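Local coordinates for protein carboxypeptidase Y inhibitor (Saccharomyces cerevisiae, PDB 1WPX) that inhibits the serine protease carboxypeptidase Y specifically and potently, as a member of the phosphatidylethanolamine-binding protein family, at residues D88-P97 with E109-L120; M151-S159 with S212-K220. All coordinates share one frame; numbering follows the deposited sequence.

Interaction 1 (D88-P97 with E109-L120); sequences DLFTLVMTDP and EFCHLVECDLKL. With SO4 (sulfate ion), chain G.
Leu92 and Glu115 form a hydrogen-bonded pair midway along two antiparallel strands, Leu92 N giving a bond of 2.8 Å to Glu115 O. Bulges interrupt the pairing: at the classic bulge Met94 O takes both His112 N and Leu113 N, while Asp117 and Leu118 both face Phe90 in a G1 bulge.

Among the side chains, His112 NE2 donates to O4 of the sulfate at 2.7 Å, a nearly straight bond (165°), and ND1 probably bonds to Met151 O. Asp96 lies beside the same oxygen, its OD1 taken by Asp98 N and its OD2 by His162 ND1.

Carbon contacts include Met94 CE against His112 CB (3.5 Å) and, between apolar side chains, Phe90 CE1 against Leu120 CD1 (3.6 Å) and Met94 CB against Leu113 CB (3.7 Å). Phe110, its CG anti to the backbone N (chi1 -172°), lays one ring face under sulfate O1, 3.5 Å from the plane, and sets CD1 over a face of His112. With an alanine here the flat cover at sulfate O1 goes, and that His112 face would probably lose a packing partner, though the ring's nitrogen bonds remain.

Strand 162-170 flanks strand 90-96, strands 134-140 and 145-148 pair with strand 110-120, and helix 198-203 packs on Val93 and Val114.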
loop_
_atom_site.group_PDB
_atom_site.type_symbol
_atom_site.label_atom_id
_atom_site.label_comp_id
_atom_site.label_asym_id
_atom_site.label_seq_id
_atom_site.Cartn_x
_atom_site.Cartn_y
_atom_site.Cartn_z
ATOM N N ASP B 88 9.636 11.832 -32.225
ATOM C CA ASP B 88 8.386 11.542 -31.543
ATOM C C ASP B 88 7.543 12.717 -31.074
ATOM O O ASP B 88 8.018 13.617 -30.390
ATOM C CB ASP B 88 8.637 10.621 -30.348
ATOM C CG ASP B 88 8.946 9.195 -30.760
ATOM O OD1 ASP B 88 8.733 8.852 -31.946
ATOM O OD2 ASP B 88 9.389 8.415 -29.883
ATOM N N LEU B 89 6.277 12.685 -31.460
ATOM C CA LEU B 89 5.308 13.688 -31.068
ATOM C C LEU B 89 4.173 12.912 -30.405
ATOM O O LEU B 89 3.781 11.847 -30.880
ATOM C CB LEU B 89 4.797 14.448 -32.289
ATOM C CG LEU B 89 5.788 15.407 -32.954
ATOM C CD1 LEU B 89 5.121 16.072 -34.149
ATOM C CD2 LEU B 89 6.244 16.459 -31.953
ATOM N N PHE B 90 3.652 13.427 -29.298
ATOM C CA PHE B 90 2.585 12.721 -28.602
ATOM C C PHE B 90 1.259 13.461 -28.511
ATOM O O PHE B 90 1.185 14.680 -28.699
ATOM C CB PHE B 90 3.036 12.347 -27.188
ATOM C CG PHE B 90 4.285 11.523 -27.150
ATOM C CD1 PHE B 90 5.536 12.130 -27.224
ATOM C CD2 PHE B 90 4.214 10.136 -27.061
ATOM C CE1 PHE B 90 6.698 11.371 -27.213
ATOM C CE2 PHE B 90 5.369 9.360 -27.049
ATOM C CZ PHE B 90 6.615 9.979 -27.126
ATOM N N THR B 91 0.211 12.694 -28.230
ATOM C CA THR B 91 -1.130 13.226 -28.060
ATOM C C THR B 91 -1.657 12.756 -26.710
ATOM O O THR B 91 -1.622 11.566 -26.385
ATOM C CB THR B 91 -2.080 12.755 -29.179
ATOM O OG1 THR B 91 -1.877 13.567 -30.341
ATOM C CG2 THR B 91 -3.539 12.863 -28.729
ATOM N N LEU B 92 -2.141 13.712 -25.930
ATOM C CA LEU B 92 -2.674 13.447 -24.603
ATOM C C LEU B 92 -4.185 13.649 -24.629
ATOM O O LEU B 92 -4.674 14.735 -24.946
ATOM C CB LEU B 92 -2.019 14.403 -23.606
ATOM C CG LEU B 92 -1.860 13.980 -22.149
ATOM C CD1 LEU B 92 -1.521 12.499 -22.033
ATOM C CD2 LEU B 92 -0.754 14.824 -21.552
ATOM N N VAL B 93 -4.915 12.592 -24.291
ATOM C CA VAL B 93 -6.373 12.623 -24.288
ATOM C C VAL B 93 -6.996 12.405 -22.908
ATOM O O VAL B 93 -6.417 11.741 -22.055
ATOM C CB VAL B 93 -6.933 11.529 -25.234
ATOM C CG1 VAL B 93 -8.442 11.397 -25.069
ATOM C CG2 VAL B 93 -6.590 11.865 -26.668
ATOM N N MET B 94 -8.175 12.984 -22.693
ATOM C CA MET B 94 -8.916 12.786 -21.453
ATOM C C MET B 94 -10.373 12.559 -21.834
ATOM O O MET B 94 -11.002 13.419 -22.445
ATOM C CB MET B 94 -8.823 13.988 -20.516
ATOM C CG MET B 94 -9.428 13.683 -19.144
ATOM S SD MET B 94 -9.434 15.068 -17.984
ATOM C CE MET B 94 -11.113 14.970 -17.366
ATOM N N THR B 95 -10.909 11.398 -21.486
ATOM C CA THR B 95 -12.289 11.107 -21.826
ATOM C C THR B 95 -13.059 10.422 -20.695
ATOM O O THR B 95 -12.471 9.789 -19.816
ATOM C CB THR B 95 -12.365 10.220 -23.088
ATOM O OG1 THR B 95 -13.722 10.163 -23.556
ATOM C CG2 THR B 95 -11.870 8.811 -22.775
ATOM N N ASP B 96 -14.383 10.567 -20.740
ATOM C CA ASP B 96 -15.287 9.971 -19.765
ATOM C C ASP B 96 -16.228 9.033 -20.523
ATOM O O ASP B 96 -17.043 9.483 -21.323
ATOM C CB ASP B 96 -16.094 11.070 -19.058
ATOM C CG ASP B 96 -17.163 10.511 -18.123
ATOM O OD1 ASP B 96 -17.285 9.273 -18.005
ATOM O OD2 ASP B 96 -17.888 11.315 -17.501
ATOM N N PRO B 97 -16.119 7.716 -20.293
ATOM C CA PRO B 97 -16.995 6.771 -20.993
ATOM C C PRO B 97 -18.283 6.525 -20.212
ATOM O O PRO B 97 -19.110 5.690 -20.595
ATOM C CB PRO B 97 -16.136 5.522 -21.076
ATOM C CG PRO B 97 -15.469 5.531 -19.728
ATOM C CD PRO B 97 -15.088 6.999 -19.519
ATOM N N GLU B 109 -18.501 8.736 -23.747
ATOM C CA GLU B 109 -17.236 9.236 -24.250
ATOM C C GLU B 109 -17.416 10.719 -24.495
ATOM O O GLU B 109 -17.701 11.157 -25.603
ATOM C CB GLU B 109 -16.822 8.499 -25.522
ATOM C CG GLU B 109 -16.259 7.105 -25.243
ATOM C CD GLU B 109 -14.737 7.064 -25.198
ATOM O OE1 GLU B 109 -14.112 8.106 -24.911
ATOM O OE2 GLU B 109 -14.169 5.976 -25.444
ATOM N N PHE B 110 -17.288 11.474 -23.413
ATOM C CA PHE B 110 -17.394 12.921 -23.433
ATOM C C PHE B 110 -15.943 13.409 -23.485
ATOM O O PHE B 110 -15.126 13.072 -22.621
ATOM C CB PHE B 110 -18.100 13.392 -22.161
ATOM C CG PHE B 110 -18.431 14.853 -22.149
ATOM C CD1 PHE B 110 -17.480 15.795 -21.773
ATOM C CD2 PHE B 110 -19.707 15.289 -22.488
ATOM C CE1 PHE B 110 -17.797 17.150 -21.730
ATOM C CE2 PHE B 110 -20.032 16.642 -22.448
ATOM C CZ PHE B 110 -19.075 17.574 -22.066
ATOM N N CYS B 111 -15.624 14.187 -24.514
ATOM C CA CYS B 111 -14.270 14.686 -24.715
ATOM C C CYS B 111 -13.894 15.832 -23.775
ATOM O O CYS B 111 -14.424 16.939 -23.872
ATOM C CB CYS B 111 -14.098 15.114 -26.175
ATOM S SG CYS B 111 -12.388 15.242 -26.706
ATOM N N HIS B 112 -12.955 15.558 -22.878
ATOM C CA HIS B 112 -12.515 16.547 -21.910
ATOM C C HIS B 112 -11.229 17.270 -22.291
ATOM O O HIS B 112 -11.020 18.429 -21.915
ATOM C CB HIS B 112 -12.340 15.878 -20.543
ATOM C CG HIS B 112 -13.622 15.689 -19.797
ATOM N ND1 HIS B 112 -14.213 16.699 -19.070
ATOM C CD2 HIS B 112 -14.444 14.618 -19.691
ATOM C CE1 HIS B 112 -15.344 16.259 -18.546
ATOM N NE2 HIS B 112 -15.507 15.000 -18.908
ATOM N N LEU B 113 -10.369 16.598 -23.044
ATOM C CA LEU B 113 -9.101 17.203 -23.414
ATOM C C LEU B 113 -8.417 16.434 -24.528
ATOM O O LEU B 113 -8.544 15.210 -24.622
ATOM C CB LEU B 113 -8.206 17.268 -22.171
ATOM C CG LEU B 113 -6.764 17.785 -22.176
ATOM C CD1 LEU B 113 -5.845 16.713 -22.703
ATOM C CD2 LEU B 113 -6.664 19.066 -22.984
ATOM N N VAL B 114 -7.709 17.174 -25.379
ATOM C CA VAL B 114 -6.968 16.608 -26.500
ATOM C C VAL B 114 -5.844 17.553 -26.894
ATOM O O VAL B 114 -6.078 18.549 -27.563
ATOM C CB VAL B 114 -7.855 16.390 -27.743
ATOM C CG1 VAL B 114 -6.990 15.964 -28.919
ATOM C CG2 VAL B 114 -8.887 15.325 -27.469
ATOM N N GLU B 115 -4.629 17.234 -26.463
ATOM C CA GLU B 115 -3.448 18.034 -26.769
ATOM C C GLU B 115 -2.564 17.249 -27.728
ATOM O O GLU B 115 -2.289 16.068 -27.498
ATOM C CB GLU B 115 -2.662 18.312 -25.499
ATOM C CG GLU B 115 -2.691 19.737 -25.046
ATOM C CD GLU B 115 -1.673 19.978 -23.964
ATOM O OE1 GLU B 115 -1.813 19.371 -22.880
ATOM O OE2 GLU B 115 -0.730 20.762 -24.204
ATOM N N CYS B 116 -2.102 17.901 -28.791
ATOM C CA CYS B 116 -1.268 17.216 -29.768
ATOM C C CYS B 116 0.064 17.897 -30.028
ATOM O O CYS B 116 0.310 19.019 -29.574
ATOM C CB CYS B 116 -2.019 17.070 -31.089
ATOM S SG CYS B 116 -3.672 16.379 -30.922
ATOM N N ASP B 117 0.916 17.194 -30.772
ATOM C CA ASP B 117 2.236 17.685 -31.131
ATOM C C ASP B 117 3.040 18.030 -29.879
ATOM O O ASP B 117 3.659 19.090 -29.795
ATOM C CB ASP B 117 2.115 18.913 -32.032
ATOM C CG ASP B 117 1.057 18.745 -33.107
ATOM O OD1 ASP B 117 1.080 17.719 -33.825
ATOM O OD2 ASP B 117 0.198 19.648 -33.233
ATOM N N LEU B 118 3.010 17.117 -28.911
ATOM C CA LEU B 118 3.730 17.268 -27.653
ATOM C C LEU B 118 5.044 16.521 -27.772
ATOM O O LEU B 118 5.075 15.412 -28.300
ATOM C CB LEU B 118 2.935 16.644 -26.506
ATOM C CG LEU B 118 1.748 17.376 -25.888
ATOM C CD1 LEU B 118 0.849 16.381 -25.172
ATOM C CD2 LEU B 118 2.260 18.440 -24.928
ATOM N N LYS B 119 6.129 17.113 -27.291
ATOM C CA LYS B 119 7.409 16.427 -27.345
ATOM C C LYS B 119 7.994 16.323 -25.939
ATOM O O LYS B 119 7.724 17.158 -25.071
ATOM C CB LYS B 119 8.382 17.140 -28.294
ATOM C CG LYS B 119 8.741 18.551 -27.900
ATOM C CD LYS B 119 9.856 19.100 -28.785
ATOM C CE LYS B 119 10.091 20.603 -28.551
ATOM N NZ LYS B 119 8.952 21.486 -29.000
ATOM N N LEU B 120 8.778 15.280 -25.713
ATOM C CA LEU B 120 9.390 15.054 -24.416
ATOM C C LEU B 120 10.613 15.932 -24.161
ATOM O O LEU B 120 11.436 16.134 -25.052
ATOM C CB LEU B 120 9.790 13.581 -24.297
ATOM C CG LEU B 120 8.649 12.578 -24.126
ATOM C CD1 LEU B 120 9.087 11.172 -24.527
ATOM C CD2 LEU B 120 8.188 12.620 -22.676
HETATM S S SO4 G . -18.661 14.728 -17.685
HETATM O O1 SO4 G . -19.139 15.755 -18.628
HETATM O O2 SO4 G . -17.811 15.366 -16.663
HETATM O O3 SO4 G . -19.820 14.081 -17.040
HETATM O O4 SO4 G . -17.887 13.714 -18.421
HETATM O O HOH W 1 9.807 13.719 -28.063
#

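Interaction 2 (M151-S159 with S212-K220); sequences MGPAPPKGS and SNFFYAETK. With SO4 (sulfate ion), chain G.
Thr219 O is gripped twice by the loop: Gly158 N donates to it at 3.0 Å, nearly along the C=O axis, and Lys157 CA adds a C-H...O contact at 3.4 Å. Both donors belong to a type II turn from Pro156 to Ser159, closed by Ser159 N bonding to Pro156 O. Gly158 takes the left-handed third position (phi 88°), where a side chain would jam against the preceding carbonyl oxygen.

Thr219 answers with its side chain as well. OG1, beside its own backbone N (chi1 -71°), donates to Pro155 O at 3.2 Å from a little out of the carbonyl plane, and it also lies against Pro155 CG. The same torsion swings CG2 over to Lys157, 3.6 Å from CB. The long arm of Lys157 then runs past the C-terminal carboxylate of Lys220; since Lys157 also touches a crystal neighbour, its pose may owe something to the lattice.

Farther in, the meeting is apolar. Pro153 puts CG at the edge of the Phe215 ring, 3.7 Å from CZ, and CB opposite Ala217 CB at 4.1 Å. Tyr164 of strand 162-170 touches Pro153, Pro155, Phe215 and Ala217.

Away from the tail's bonds, Ala154 N donates to O2 of a sulfate, probably from the crystallisation liquor, at 2.8 Å, and Tyr164 OH bonds to the same ion. The chemistry thus implies a tail fastened through backbone groups, prolines and one threonine, which may help hold the loop where its backbone can present an N-H to an anion.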
loop_
_atom_site.group_PDB
_atom_site.type_symbol
_atom_site.label_atom_id
_atom_site.label_comp_id
_atom_site.label_asym_id
_atom_site.label_seq_id
_atom_site.Cartn_x
_atom_site.Cartn_y
_atom_site.Cartn_z
ATOM N N MET B 151 -11.432 20.635 -19.830
ATOM C CA MET B 151 -12.659 20.859 -19.084
ATOM C C MET B 151 -12.725 19.789 -17.994
ATOM O O MET B 151 -12.799 18.597 -18.293
ATOM C CB MET B 151 -13.877 20.746 -19.990
ATOM C CG MET B 151 -15.141 21.210 -19.304
ATOM S SD MET B 151 -16.591 21.102 -20.345
ATOM C CE MET B 151 -17.320 19.582 -19.696
ATOM N N GLY B 152 -12.685 20.221 -16.735
ATOM C CA GLY B 152 -12.724 19.293 -15.620
ATOM C C GLY B 152 -13.994 18.473 -15.479
ATOM O O GLY B 152 -14.977 18.714 -16.179
ATOM N N PRO B 153 -14.004 17.488 -14.563
ATOM C CA PRO B 153 -15.177 16.639 -14.350
ATOM C C PRO B 153 -16.384 17.462 -13.926
ATOM O O PRO B 153 -16.260 18.442 -13.174
ATOM C CB PRO B 153 -14.723 15.685 -13.246
ATOM C CG PRO B 153 -13.247 15.638 -13.417
ATOM C CD PRO B 153 -12.905 17.080 -13.674
ATOM N N ALA B 154 -17.550 17.059 -14.414
ATOM C CA ALA B 154 -18.793 17.745 -14.099
ATOM C C ALA B 154 -19.938 16.749 -14.206
ATOM O O ALA B 154 -20.954 17.016 -14.857
ATOM C CB ALA B 154 -19.004 18.900 -15.062
ATOM N N PRO B 155 -19.789 15.583 -13.559
ATOM C CA PRO B 155 -20.825 14.550 -13.596
ATOM C C PRO B 155 -22.146 15.019 -12.987
ATOM O O PRO B 155 -22.166 15.779 -12.013
ATOM C CB PRO B 155 -20.190 13.408 -12.812
ATOM C CG PRO B 155 -19.377 14.132 -11.790
ATOM C CD PRO B 155 -18.726 15.221 -12.606
ATOM N N PRO B 156 -23.271 14.578 -13.570
ATOM C CA PRO B 156 -24.611 14.940 -13.099
ATOM C C PRO B 156 -24.873 14.406 -11.691
ATOM O O PRO B 156 -24.666 13.223 -11.412
ATOM C CB PRO B 156 -25.531 14.286 -14.130
ATOM C CG PRO B 156 -24.682 14.227 -15.364
ATOM C CD PRO B 156 -23.351 13.794 -14.815
ATOM N N LYS B 157 -25.326 15.283 -10.808
ATOM C CA LYS B 157 -25.628 14.893 -9.441
ATOM C C LYS B 157 -26.486 13.631 -9.444
ATOM O O LYS B 157 -27.505 13.569 -10.125
ATOM C CB LYS B 157 -26.377 16.030 -8.736
ATOM C CG LYS B 157 -26.780 15.725 -7.310
ATOM C CD LYS B 157 -27.457 16.919 -6.661
ATOM C CE LYS B 157 -27.885 16.588 -5.241
ATOM N NZ LYS B 157 -28.781 15.393 -5.218
ATOM N N GLY B 158 -26.060 12.621 -8.694
ATOM C CA GLY B 158 -26.822 11.384 -8.617
ATOM C C GLY B 158 -26.513 10.326 -9.660
ATOM O O GLY B 158 -26.932 9.178 -9.512
ATOM N N SER B 159 -25.783 10.688 -10.710
ATOM C CA SER B 159 -25.453 9.730 -11.764
ATOM C C SER B 159 -24.449 8.678 -11.306
ATOM O O SER B 159 -24.225 7.678 -11.988
ATOM C CB SER B 159 -24.908 10.461 -12.991
ATOM O OG SER B 159 -23.829 11.302 -12.636
ATOM N N SER B 212 -1.623 4.957 -19.965
ATOM C CA SER B 212 -2.916 5.396 -19.446
ATOM C C SER B 212 -3.020 5.377 -17.916
ATOM O O SER B 212 -2.471 4.504 -17.254
ATOM C CB SER B 212 -4.028 4.526 -20.027
ATOM O OG SER B 212 -5.286 4.907 -19.499
ATOM N N ASN B 213 -3.727 6.356 -17.370
ATOM C CA ASN B 213 -3.961 6.461 -15.935
ATOM C C ASN B 213 -5.405 6.944 -15.817
ATOM O O ASN B 213 -5.985 7.394 -16.801
ATOM C CB ASN B 213 -3.024 7.487 -15.303
ATOM C CG ASN B 213 -2.865 7.291 -13.798
ATOM O OD1 ASN B 213 -3.671 6.625 -13.157
ATOM N ND2 ASN B 213 -1.826 7.884 -13.233
ATOM N N PHE B 214 -5.999 6.858 -14.634
ATOM C CA PHE B 214 -7.376 7.309 -14.492
ATOM C C PHE B 214 -7.789 7.495 -13.038
ATOM O O PHE B 214 -7.119 7.029 -12.117
ATOM C CB PHE B 214 -8.324 6.316 -15.170
ATOM C CG PHE B 214 -8.526 5.054 -14.390
ATOM C CD1 PHE B 214 -9.752 4.782 -13.794
ATOM C CD2 PHE B 214 -7.481 4.160 -14.207
ATOM C CE1 PHE B 214 -9.932 3.639 -13.025
ATOM C CE2 PHE B 214 -7.649 3.015 -13.441
ATOM C CZ PHE B 214 -8.878 2.754 -12.847
ATOM N N PHE B 215 -8.905 8.183 -12.841
ATOM C CA PHE B 215 -9.414 8.427 -11.505
ATOM C C PHE B 215 -10.936 8.475 -11.553
ATOM O O PHE B 215 -11.533 8.450 -12.637
ATOM C CB PHE B 215 -8.839 9.738 -10.943
ATOM C CG PHE B 215 -9.401 10.993 -11.572
ATOM C CD1 PHE B 215 -10.502 11.636 -11.012
ATOM C CD2 PHE B 215 -8.794 11.564 -12.689
ATOM C CE1 PHE B 215 -10.986 12.839 -11.550
ATOM C CE2 PHE B 215 -9.270 12.768 -13.239
ATOM C CZ PHE B 215 -10.365 13.406 -12.667
ATOM N N TYR B 216 -11.555 8.505 -10.377
ATOM C CA TYR B 216 -13.005 8.569 -10.276
ATOM C C TYR B 216 -13.405 9.885 -9.632
ATOM O O TYR B 216 -12.678 10.443 -8.808
ATOM C CB TYR B 216 -13.565 7.423 -9.421
ATOM C CG TYR B 216 -13.595 6.052 -10.066
ATOM C CD1 TYR B 216 -12.535 5.161 -9.909
ATOM C CD2 TYR B 216 -14.710 5.627 -10.790
ATOM C CE1 TYR B 216 -12.585 3.874 -10.451
ATOM C CE2 TYR B 216 -14.773 4.343 -11.339
ATOM C CZ TYR B 216 -13.708 3.470 -11.165
ATOM O OH TYR B 216 -13.757 2.202 -11.705
ATOM N N ALA B 217 -14.572 10.375 -10.023
ATOM C CA ALA B 217 -15.118 11.603 -9.477
ATOM C C ALA B 217 -16.625 11.396 -9.441
ATOM O O ALA B 217 -17.187 10.683 -10.281
ATOM C CB ALA B 217 -14.762 12.783 -10.354
ATOM N N GLU B 218 -17.274 12.015 -8.465
ATOM C CA GLU B 218 -18.712 11.868 -8.313
ATOM C C GLU B 218 -19.340 13.121 -7.721
ATOM O O GLU B 218 -18.694 13.867 -6.988
ATOM C CB GLU B 218 -19.002 10.673 -7.401
ATOM C CG GLU B 218 -20.390 10.102 -7.518
ATOM C CD GLU B 218 -20.654 9.028 -6.487
ATOM O OE1 GLU B 218 -21.672 8.315 -6.613
ATOM O OE2 GLU B 218 -19.848 8.903 -5.540
ATOM N N THR B 219 -20.601 13.353 -8.065
ATOM C CA THR B 219 -21.346 14.492 -7.540
ATOM C C THR B 219 -22.549 13.912 -6.808
ATOM O O THR B 219 -23.423 13.294 -7.419
ATOM C CB THR B 219 -21.832 15.429 -8.664
ATOM O OG1 THR B 219 -20.711 16.119 -9.232
ATOM C CG2 THR B 219 -22.822 16.445 -8.116
ATOM N N LYS B 220 -22.577 14.088 -5.491
ATOM C CA LYS B 220 -23.672 13.567 -4.687
ATOM C C LYS B 220 -24.692 14.649 -4.365
ATOM O O LYS B 220 -25.891 14.395 -4.603
ATOM C CB LYS B 220 -23.134 12.948 -3.394
ATOM C CG LYS B 220 -22.277 11.708 -3.624
ATOM C CD LYS B 220 -21.910 11.013 -2.319
ATOM C CE LYS B 220 -21.191 9.700 -2.590
ATOM N NZ LYS B 220 -22.007 8.784 -3.448
ATOM O OXT LYS B 220 -24.285 15.729 -3.881
HETATM S S SO4 G . -18.661 14.728 -17.685
HETATM O O1 SO4 G . -19.139 15.755 -18.628
HETATM O O2 SO4 G . -17.811 15.366 -16.663
HETATM O O3 SO4 G . -19.820 14.081 -17.040
HETATM O O4 SO4 G . -17.887 13.714 -18.421
#

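In the fold
Interaction 1 is core, its centre about 7 Å from the centre of the chain: two paired strands knitted by backbone bonds, with bulges along the way, and by buried side chains. Interaction 2, with its centre about 15 Å out, is partly buried and ties an irregular loop to the C-terminal tail through few bonds and proline packing. Both reach the same sheet, with strand 162-170 lying between strands 90-96 and 208-217. They meet at Met151, which His112 and Phe110 both touch. Their shared sulfate takes a side-chain donor from 109-120 and a main-chain donor from 151-159, consistent with the family's anion-binding pocket.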